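Local coordinates for protein nitrite transporter NirC (Salmonella enterica subsp. enterica serovar Typhimurium, PDB 4FC4) that carries nitrite across the cytoplasmic membrane in both directions, as a pentameric channel of the formate/nitrite transporter family, at residues B[41-44]-B[45-49]; B[70-74]-B[75-79]; B[211-214]-B[215-219]. All coordinates share one frame; numbering follows the deposited sequence.

Contact 1. Residues B[41-44]-B[45-49]; sequences GIIL and IFTLG
Gly41 hands its carbonyl O to Ile45 N at 3.1 Å, the first of four successive i to i+4 backbone bonds along this stretch of about two and a half turns of the membrane helix 24-51. The CG1 and CG2 branches of Ile45 straddle that same oxygen, each 3.6 Å from Gly41 O. Ile42 comes next, its O bonded to Phe46 N. Its side chain runs beside that of Phe46 and points the same way: Ile42 CG2 lies 3.8 Å from Phe46 CD1, and Ile42 CD1 reaches on to CE1 of the ring. Ile42 O itself sits at the ring edge, close to the ring plane. Beyond it, the ring packs on Leu204 and on residues of helix 137-147. Ile43 O is the polar centre of the contact, for it accepts two bonds from one residue. Thr47 N comes to 2.9 Å from Ile43 O, nearly along the C=O axis, while Thr47 OG1 closes to 2.6 Å from the same Ile43 O, above the carbonyl plane and 40° out of it. The hydroxyl gets there because OG1 stands beside its own backbone N (chi1 -54°), facing back down the helix. Leu44 ends the series with its O bonded to Leu48 N, and Leu44 CD1 meets Leu48 CD1 at 3.5 Å as the two side chains slant across each other. Leu44, Thr47 and Leu48 all touch Ala192 of a neighbouring subunit. Thr47, the one hydroxyl-bearing residue here, thus spends its proton on the preceding turn of its own helix, which lets a polar side chain sit at a buried subunit interface among isoleucines and leucines.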
ATOM      1  N   GLY B  41      -6.920  15.282 -11.495  1.00 36.09           N
ATOM      2  CA  GLY B  41      -7.413  14.765 -10.222  1.00 37.07           C
ATOM      3  C   GLY B  41      -8.913  14.959  -9.950  1.00 37.73           C
ATOM      4  O   GLY B  41      -9.608  14.038  -9.483  1.00 39.23           O
ATOM      5  N   ILE B  42      -9.428  16.158 -10.228  1.00 38.08           N
ATOM      6  CA  ILE B  42     -10.815  16.451  -9.964  1.00 36.80           C
ATOM      7  C   ILE B  42     -11.721  15.612 -10.901  1.00 37.99           C
ATOM      8  O   ILE B  42     -12.778  15.128 -10.492  1.00 40.26           O
ATOM      9  CB  ILE B  42     -11.155  17.940 -10.237  1.00 37.53           C
ATOM     10  CG1 ILE B  42     -10.737  18.833  -9.069  1.00 38.30           C
ATOM     11  CG2 ILE B  42     -12.677  18.046 -10.467  1.00 37.40           C
ATOM     12  CD1 ILE B  42     -11.562  18.670  -7.768  1.00 37.10           C
ATOM     13  N   ILE B  43     -11.330  15.461 -12.167  1.00 37.93           N
ATOM     14  CA  ILE B  43     -12.134  14.682 -13.086  1.00 37.39           C
ATOM     15  C   ILE B  43     -12.198  13.257 -12.522  1.00 39.15           C
ATOM     16  O   ILE B  43     -13.293  12.668 -12.470  1.00 38.23           O
ATOM     17  CB  ILE B  43     -11.592  14.698 -14.537  1.00 38.86           C
ATOM     18  CG1 ILE B  43     -11.645  16.135 -15.112  1.00 37.06           C
ATOM     19  CG2 ILE B  43     -12.431  13.733 -15.387  1.00 38.00           C
ATOM     20  CD1 ILE B  43     -10.834  16.386 -16.361  1.00 36.52           C
ATOM     21  N   LEU B  44     -11.060  12.747 -12.021  1.00 36.65           N
ATOM     22  CA  LEU B  44     -10.998  11.357 -11.550  1.00 37.08           C
ATOM     23  C   LEU B  44     -12.021  11.163 -10.428  1.00 38.19           C
ATOM     24  O   LEU B  44     -12.854  10.249 -10.453  1.00 38.81           O
ATOM     25  CB  LEU B  44      -9.592  10.976 -11.064  1.00 32.24           C
ATOM     26  CG  LEU B  44      -9.519   9.657 -10.250  1.00 35.04           C
ATOM     27  CD1 LEU B  44     -10.173   8.478 -10.994  1.00 30.70           C
ATOM     28  CD2 LEU B  44      -8.051   9.326  -9.964  1.00 35.16           C
ATOM     29  N   ILE B  45     -12.001  12.056  -9.451  1.00 40.27           N
ATOM     30  CA  ILE B  45     -12.750  11.738  -8.226  1.00 38.98           C
ATOM     31  C   ILE B  45     -14.224  12.062  -8.422  1.00 40.28           C
ATOM     32  O   ILE B  45     -15.060  11.411  -7.867  1.00 41.45           O
ATOM     33  CB  ILE B  45     -12.186  12.444  -6.982  1.00 37.40           C
ATOM     34  CG1 ILE B  45     -12.310  13.977  -7.140  1.00 35.33           C
ATOM     35  CG2 ILE B  45     -10.744  12.005  -6.709  1.00 34.68           C
ATOM     36  CD1 ILE B  45     -12.186  14.716  -5.812  1.00 35.02           C
ATOM     37  N   PHE B  46     -14.546  13.044  -9.249  1.00 43.26           N
ATOM     38  CA  PHE B  46     -15.957  13.237  -9.615  1.00 42.50           C
ATOM     39  C   PHE B  46     -16.535  12.131 -10.499  1.00 41.81           C
ATOM     40  O   PHE B  46     -17.678  11.794 -10.351  1.00 41.85           O
ATOM     41  CB  PHE B  46     -16.182  14.630 -10.160  1.00 38.77           C
ATOM     42  CG  PHE B  46     -16.273  15.624  -9.079  1.00 40.76           C
ATOM     43  CD1 PHE B  46     -15.099  16.040  -8.406  1.00 41.07           C
ATOM     44  CD2 PHE B  46     -17.535  16.083  -8.623  1.00 42.32           C
ATOM     45  CE1 PHE B  46     -15.163  16.935  -7.333  1.00 39.75           C
ATOM     46  CE2 PHE B  46     -17.604  16.991  -7.575  1.00 44.08           C
ATOM     47  CZ  PHE B  46     -16.412  17.425  -6.940  1.00 44.94           C
ATOM     48  N   THR B  47     -15.739  11.538 -11.382  1.00 37.96           N
ATOM     49  CA  THR B  47     -16.181  10.377 -12.116  1.00 37.68           C
ATOM     50  C   THR B  47     -16.503   9.255 -11.145  1.00 40.92           C
ATOM     51  O   THR B  47     -17.522   8.579 -11.278  1.00 45.78           O
ATOM     52  CB  THR B  47     -15.077   9.957 -13.118  1.00 38.96           C
ATOM     53  OG1 THR B  47     -14.771  11.137 -13.908  1.00 45.56           O
ATOM     54  CG2 THR B  47     -15.540   8.823 -14.066  1.00 33.23           C
ATOM     55  N   LEU B  48     -15.653   9.046 -10.155  1.00 38.74           N
ATOM     56  CA  LEU B  48     -15.871   7.941  -9.279  1.00 39.84           C
ATOM     57  C   LEU B  48     -17.070   8.206  -8.367  1.00 44.06           C
ATOM     58  O   LEU B  48     -17.930   7.326  -8.187  1.00 46.31           O
ATOM     59  CB  LEU B  48     -14.593   7.627  -8.485  1.00 40.17           C
ATOM     60  CG  LEU B  48     -13.377   7.175  -9.340  1.00 38.79           C
ATOM     61  CD1 LEU B  48     -12.142   7.029  -8.434  1.00 39.21           C
ATOM     62  CD2 LEU B  48     -13.661   5.865 -10.058  1.00 35.24           C
ATOM     63  N   GLY B  49     -17.112   9.407  -7.794  1.00 43.32           N
ATOM     64  CA  GLY B  49     -18.134   9.781  -6.826  1.00 43.51           C
ATOM     65  C   GLY B  49     -19.474   9.769  -7.483  1.00 45.63           C
ATOM     66  O   GLY B  49     -20.455   9.383  -6.856  1.00 53.08           O
TER

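Contact 2. Residues B[70-74]-B[75-79]; sequences TLVII and AGSEL
Val72 O is gripped by several donors where helix 67-75 gives out. Ser77 OG donates to Val72 O at 3.1 Å, in the carbonyl plane and on a lone pair, well to the side of the C=O bond (104° at the oxygen). A water 3.2 Å from Val72 O donates to it and also to Ser77 O, bridging the two carbonyls, and Gly76 N adds a weak bond. The serine hydroxyl lies between its own backbone N and carbonyl carbon (chi1 62°), which turns it back onto the helix and brings Ser77 OG to 3.3 Å from Val72 CG1. Val72 CG1 also meets Leu79 CB at 3.8 Å, the two side chains crossing at about a right angle. Just before Gly76, Ala75 N keeps the bond to Leu71 O at 3.0 Å, though bent to 134°. Gly76 then leaves the helix with positive phi, and the chain runs extended to the N-cap of helix 80-93: a helix broken within the membrane, as is usual in this family. Carbonyls of Ile74, Ala75 and Gly76 are taken by Arg173, Trp169 and Tyr245 of a neighbouring subunit. Carbonyls around the break thus find partners in a serine, a water and the adjoining subunit, which probably suits a buried setting.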
ATOM      1  N   THR B  70       0.341  14.851  -6.165  1.00 30.39           N
ATOM      2  CA  THR B  70       1.433  14.014  -6.626  1.00 32.93           C
ATOM      3  C   THR B  70       1.991  14.487  -7.970  1.00 37.99           C
ATOM      4  O   THR B  70       3.209  14.642  -8.088  1.00 45.58           O
ATOM      5  CB  THR B  70       1.023  12.555  -6.746  1.00 29.63           C
ATOM      6  OG1 THR B  70       0.508  12.098  -5.477  1.00 28.49           O
ATOM      7  CG2 THR B  70       2.197  11.735  -7.205  1.00 32.15           C
ATOM      8  N   LEU B  71       1.113  14.739  -8.949  1.00 39.47           N
ATOM      9  CA  LEU B  71       1.493  15.362 -10.219  1.00 37.58           C
ATOM     10  C   LEU B  71       2.181  16.683  -9.989  1.00 38.40           C
ATOM     11  O   LEU B  71       3.267  16.891 -10.450  1.00 38.69           O
ATOM     12  CB  LEU B  71       0.271  15.544 -11.163  1.00 36.38           C
ATOM     13  CG  LEU B  71      -0.426  14.258 -11.689  1.00 37.13           C
ATOM     14  CD1 LEU B  71      -1.626  14.586 -12.571  1.00 30.59           C
ATOM     15  CD2 LEU B  71       0.551  13.302 -12.394  1.00 30.30           C
ATOM     16  N   VAL B  72       1.510  17.607  -9.322  1.00 41.26           N
ATOM     17  CA  VAL B  72       2.068  18.931  -9.069  1.00 38.57           C
ATOM     18  C   VAL B  72       3.504  18.848  -8.511  1.00 40.46           C
ATOM     19  O   VAL B  72       4.392  19.540  -9.004  1.00 38.74           O
ATOM     20  CB  VAL B  72       1.126  19.759  -8.118  1.00 38.68           C
ATOM     21  CG1 VAL B  72       1.801  21.058  -7.651  1.00 40.05           C
ATOM     22  CG2 VAL B  72      -0.183  20.107  -8.834  1.00 33.03           C
ATOM     23  N   ILE B  73       3.771  17.920  -7.569  1.00 39.72           N
ATOM     24  CA  ILE B  73       5.057  17.983  -6.850  1.00 39.26           C
ATOM     25  C   ILE B  73       6.152  17.182  -7.554  1.00 37.54           C
ATOM     26  O   ILE B  73       7.298  17.612  -7.667  1.00 38.95           O
ATOM     27  CB  ILE B  73       4.919  17.516  -5.385  1.00 37.95           C
ATOM     28  CG1 ILE B  73       4.009  18.468  -4.563  1.00 40.29           C
ATOM     29  CG2 ILE B  73       6.281  17.356  -4.736  1.00 32.69           C
ATOM     30  CD1 ILE B  73       3.736  17.941  -3.160  1.00 35.35           C
ATOM     31  N   ILE B  74       5.767  16.032  -8.078  1.00 38.43           N
ATOM     32  CA  ILE B  74       6.703  15.049  -8.566  1.00 34.88           C
ATOM     33  C   ILE B  74       6.944  15.262 -10.053  1.00 37.25           C
ATOM     34  O   ILE B  74       8.066  15.205 -10.465  1.00 36.38           O
ATOM     35  CB  ILE B  74       6.205  13.651  -8.296  1.00 34.79           C
ATOM     36  CG1 ILE B  74       5.904  13.546  -6.790  1.00 36.15           C
ATOM     37  CG2 ILE B  74       7.208  12.579  -8.815  1.00 29.18           C
ATOM     38  CD1 ILE B  74       7.129  13.228  -5.899  1.00 36.47           C
ATOM     39  N   ALA B  75       5.916  15.541 -10.846  1.00 38.61           N
ATOM     40  CA  ALA B  75       6.159  15.918 -12.239  1.00 40.44           C
ATOM     41  C   ALA B  75       6.805  17.311 -12.311  1.00 38.44           C
ATOM     42  O   ALA B  75       7.655  17.524 -13.167  1.00 38.50           O
ATOM     43  CB  ALA B  75       4.884  15.854 -13.098  1.00 36.22           C
ATOM     44  N   GLY B  76       6.383  18.249 -11.451  1.00 37.66           N
ATOM     45  CA  GLY B  76       6.944  19.610 -11.441  1.00 35.77           C
ATOM     46  C   GLY B  76       5.962  20.548 -12.080  1.00 39.07           C
ATOM     47  O   GLY B  76       5.457  20.250 -13.169  1.00 42.83           O
ATOM     48  N   SER B  77       5.608  21.629 -11.366  1.00 43.22           N
ATOM     49  CA  SER B  77       4.690  22.699 -11.827  1.00 41.83           C
ATOM     50  C   SER B  77       4.666  23.873 -10.806  1.00 42.69           C
ATOM     51  O   SER B  77       5.349  23.832  -9.815  1.00 43.21           O
ATOM     52  CB  SER B  77       3.304  22.109 -11.980  1.00 39.28           C
ATOM     53  OG  SER B  77       2.865  21.645 -10.720  1.00 38.48           O
ATOM     54  N   GLU B  78       3.862  24.900 -11.009  1.00 42.95           N
ATOM     55  CA  GLU B  78       3.730  25.945  -9.955  1.00 45.90           C
ATOM     56  C   GLU B  78       2.293  26.132  -9.456  1.00 44.07           C
ATOM     57  O   GLU B  78       1.419  26.445 -10.231  1.00 47.06           O
ATOM     58  CB  GLU B  78       4.345  27.277 -10.413  1.00 42.42           C
ATOM     59  CG  GLU B  78       5.783  27.097 -10.877  1.00 44.75           C
ATOM     60  CD  GLU B  78       6.808  26.839  -9.743  1.00 47.90           C
ATOM     61  OE1 GLU B  78       6.501  27.047  -8.534  1.00 51.42           O
ATOM     62  OE2 GLU B  78       7.984  26.497 -10.061  1.00 51.04           O
ATOM     63  N   LEU B  79       2.066  25.909  -8.169  1.00 43.52           N
ATOM     64  CA  LEU B  79       0.738  25.841  -7.589  1.00 42.25           C
ATOM     65  C   LEU B  79       0.583  27.027  -6.675  1.00 43.59           C
ATOM     66  O   LEU B  79       1.375  27.238  -5.768  1.00 42.64           O
ATOM     67  CB  LEU B  79       0.568  24.526  -6.778  1.00 39.74           C
ATOM     68  CG  LEU B  79      -0.852  24.207  -6.246  1.00 37.90           C
ATOM     69  CD1 LEU B  79      -1.886  24.260  -7.377  1.00 31.02           C
ATOM     70  CD2 LEU B  79      -0.930  22.860  -5.455  1.00 33.03           C
TER
HETATM   71  O   HOH W   1       5.365  22.098  -7.315  1.00 45.60           O

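Contact 3. Residues B[211-214]-B[215-219]; sequences GHHS and DAYTL
Ser214 to Tyr217 form a type I beta turn closed by a weak bond from Tyr217 N to Ser214 O at 3.3 Å. Ser214 O also receives His213 ND1 at 2.9 Å, a nearly straight bond (161°) that leaves in the plane of the imidazole and so fixes the rotation of the ring. His213 has CG between its backbone N and carbonyl carbon (chi1 57°), which carries the imidazole over towards Tyr217. Tyr217 CD2 lies above one face of it, offset toward the rim and 3.5 Å from His213 CG. The two ring planes are inclined at 55°, an oblique meeting; Trp209 stacks on the histidine. This turn belongs to the loop joining membrane helices 198-209 and 219-248, and Thr218 stands at the N-cap of the second, its OG1 bonded to Gly221 N. Ser214 OG faces into the turn, making a weak bond to Ala216 N and lying 3.6 Å from Ala216 CB. The tyrosine is the buried member of the turn: its hydroxyl bonds Phe205 O, and its ring packs against Ser208 and Trp209 on one helix and Ala142 and Thr146 on helix 137-147.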
ATOM      1  N   GLY B 211     -21.046  22.383 -18.874  1.00 53.23           N
ATOM      2  CA  GLY B 211     -22.004  21.301 -18.963  1.00 56.70           C
ATOM      3  C   GLY B 211     -23.391  21.853 -18.798  1.00 59.82           C
ATOM      4  O   GLY B 211     -23.586  23.070 -18.882  1.00 62.45           O
ATOM      5  N   HIS B 212     -24.321  20.950 -18.531  1.00 58.40           N
ATOM      6  CA  HIS B 212     -25.712  21.246 -18.431  1.00 61.30           C
ATOM      7  C   HIS B 212     -25.968  21.660 -16.990  1.00 63.88           C
ATOM      8  O   HIS B 212     -26.578  20.918 -16.213  1.00 68.81           O
ATOM      9  CB  HIS B 212     -26.449  19.970 -18.844  1.00 65.32           C
ATOM     10  CG  HIS B 212     -27.966  20.103 -18.978  1.00 75.97           C
ATOM     11  ND1 HIS B 212     -28.568  21.165 -19.549  1.00 81.01           N
ATOM     12  CD2 HIS B 212     -29.003  19.213 -18.612  1.00 75.15           C
ATOM     13  CE1 HIS B 212     -29.906  20.979 -19.529  1.00 84.35           C
ATOM     14  NE2 HIS B 212     -30.160  19.784 -18.952  1.00 80.49           N
ATOM     15  N   HIS B 213     -25.494  22.842 -16.594  1.00 60.73           N
ATOM     16  CA  HIS B 213     -25.730  23.347 -15.225  1.00 60.13           C
ATOM     17  C   HIS B 213     -27.076  24.048 -15.118  1.00 64.16           C
ATOM     18  O   HIS B 213     -27.652  24.447 -16.130  1.00 65.84           O
ATOM     19  CB  HIS B 213     -24.620  24.308 -14.825  1.00 59.73           C
ATOM     20  CG  HIS B 213     -24.471  25.473 -15.768  1.00 62.20           C
ATOM     21  ND1 HIS B 213     -25.204  26.601 -15.645  1.00 64.32           N
ATOM     22  CD2 HIS B 213     -23.674  25.644 -16.907  1.00 61.92           C
ATOM     23  CE1 HIS B 213     -24.898  27.464 -16.648  1.00 62.86           C
ATOM     24  NE2 HIS B 213     -23.971  26.883 -17.426  1.00 63.01           N
ATOM     25  N   SER B 214     -27.594  24.219 -13.905  1.00 61.59           N
ATOM     26  CA  SER B 214     -28.853  24.919 -13.747  1.00 64.26           C
ATOM     27  C   SER B 214     -28.675  26.454 -13.895  1.00 65.82           C
ATOM     28  O   SER B 214     -27.556  26.966 -13.991  1.00 64.34           O
ATOM     29  CB  SER B 214     -29.488  24.576 -12.397  1.00 61.55           C
ATOM     30  OG  SER B 214     -28.909  25.364 -11.376  1.00 58.74           O
ATOM     31  N   ASP B 215     -29.779  27.189 -13.912  1.00 68.88           N
ATOM     32  CA  ASP B 215     -29.707  28.657 -14.076  1.00 74.51           C
ATOM     33  C   ASP B 215     -29.242  29.339 -12.799  1.00 73.03           C
ATOM     34  O   ASP B 215     -28.735  30.471 -12.836  1.00 76.19           O
ATOM     35  CB  ASP B 215     -31.063  29.236 -14.480  1.00 77.31           C
ATOM     36  CG  ASP B 215     -31.805  28.329 -15.413  1.00 83.07           C
ATOM     37  OD1 ASP B 215     -31.614  27.073 -15.335  1.00 79.83           O
ATOM     38  OD2 ASP B 215     -32.596  28.876 -16.212  1.00 88.75           O
ATOM     39  N   ALA B 216     -29.439  28.646 -11.676  1.00 68.87           N
ATOM     40  CA  ALA B 216     -29.004  29.107 -10.367  1.00 65.48           C
ATOM     41  C   ALA B 216     -27.482  29.235 -10.301  1.00 63.74           C
ATOM     42  O   ALA B 216     -26.968  29.791  -9.354  1.00 68.82           O
ATOM     43  CB  ALA B 216     -29.541  28.183  -9.266  1.00 60.12           C
ATOM     44  N   TYR B 217     -26.774  28.739 -11.312  1.00 62.51           N
ATOM     45  CA  TYR B 217     -25.298  28.646 -11.309  1.00 61.73           C
ATOM     46  C   TYR B 217     -24.729  29.733 -12.207  1.00 62.53           C
ATOM     47  O   TYR B 217     -24.931  29.681 -13.427  1.00 62.25           O
ATOM     48  CB  TYR B 217     -24.871  27.290 -11.889  1.00 58.22           C
ATOM     49  CG  TYR B 217     -23.380  27.051 -11.926  1.00 56.54           C
ATOM     50  CD1 TYR B 217     -22.670  26.802 -10.741  1.00 55.92           C
ATOM     51  CD2 TYR B 217     -22.678  27.030 -13.134  1.00 55.37           C
ATOM     52  CE1 TYR B 217     -21.305  26.582 -10.748  1.00 54.16           C
ATOM     53  CE2 TYR B 217     -21.304  26.815 -13.161  1.00 51.74           C
ATOM     54  CZ  TYR B 217     -20.614  26.570 -11.964  1.00 52.95           C
ATOM     55  OH  TYR B 217     -19.240  26.328 -11.912  1.00 45.04           O
ATOM     56  N   THR B 218     -24.013  30.696 -11.616  1.00 61.97           N
ATOM     57  CA  THR B 218     -23.621  31.939 -12.342  1.00 64.08           C
ATOM     58  C   THR B 218     -22.129  32.273 -12.169  1.00 61.74           C
ATOM     59  O   THR B 218     -21.472  31.730 -11.262  1.00 60.45           O
ATOM     60  CB  THR B 218     -24.404  33.169 -11.844  1.00 63.76           C
ATOM     61  OG1 THR B 218     -23.821  33.575 -10.601  1.00 62.33           O
ATOM     62  CG2 THR B 218     -25.915  32.876 -11.684  1.00 61.06           C
ATOM     63  N   LEU B 219     -21.602  33.163 -13.008  1.00 58.39           N
ATOM     64  CA  LEU B 219     -20.189  33.536 -12.883  1.00 61.54           C
ATOM     65  C   LEU B 219     -19.933  34.300 -11.588  1.00 62.04           C
ATOM     66  O   LEU B 219     -18.851  34.195 -10.980  1.00 57.23           O
ATOM     67  CB  LEU B 219     -19.721  34.381 -14.049  1.00 63.10           C
ATOM     68  CG  LEU B 219     -19.550  33.814 -15.439  1.00 66.37           C
ATOM     69  CD1 LEU B 219     -20.066  34.851 -16.432  1.00 69.31           C
ATOM     70  CD2 LEU B 219     -18.074  33.480 -15.675  1.00 68.15           C
TER

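In the fold
The three contacts follow one another along the chain without interleaving. Contact 1 lies on helix 24-51, contact 2 at the break between helices 67-75 and 80-93, and contact 3 in the loop from helix 198-209 to helix 219-248. Centres of contacts 1 and 2 are 19 Å apart, yet their nearest atoms approach to about 5 Å, and both reach a neighbouring subunit, so they belong to the pentamer interface. Contact 3 lies at the surface, its centre 31 Å from that of contact 2 and on the opposite side of the chain's centre, with no other subunit on it. Helices 198-209 and 137-147 touch both contact 1 and contact 3, tying the surface loop to the buried membrane helix.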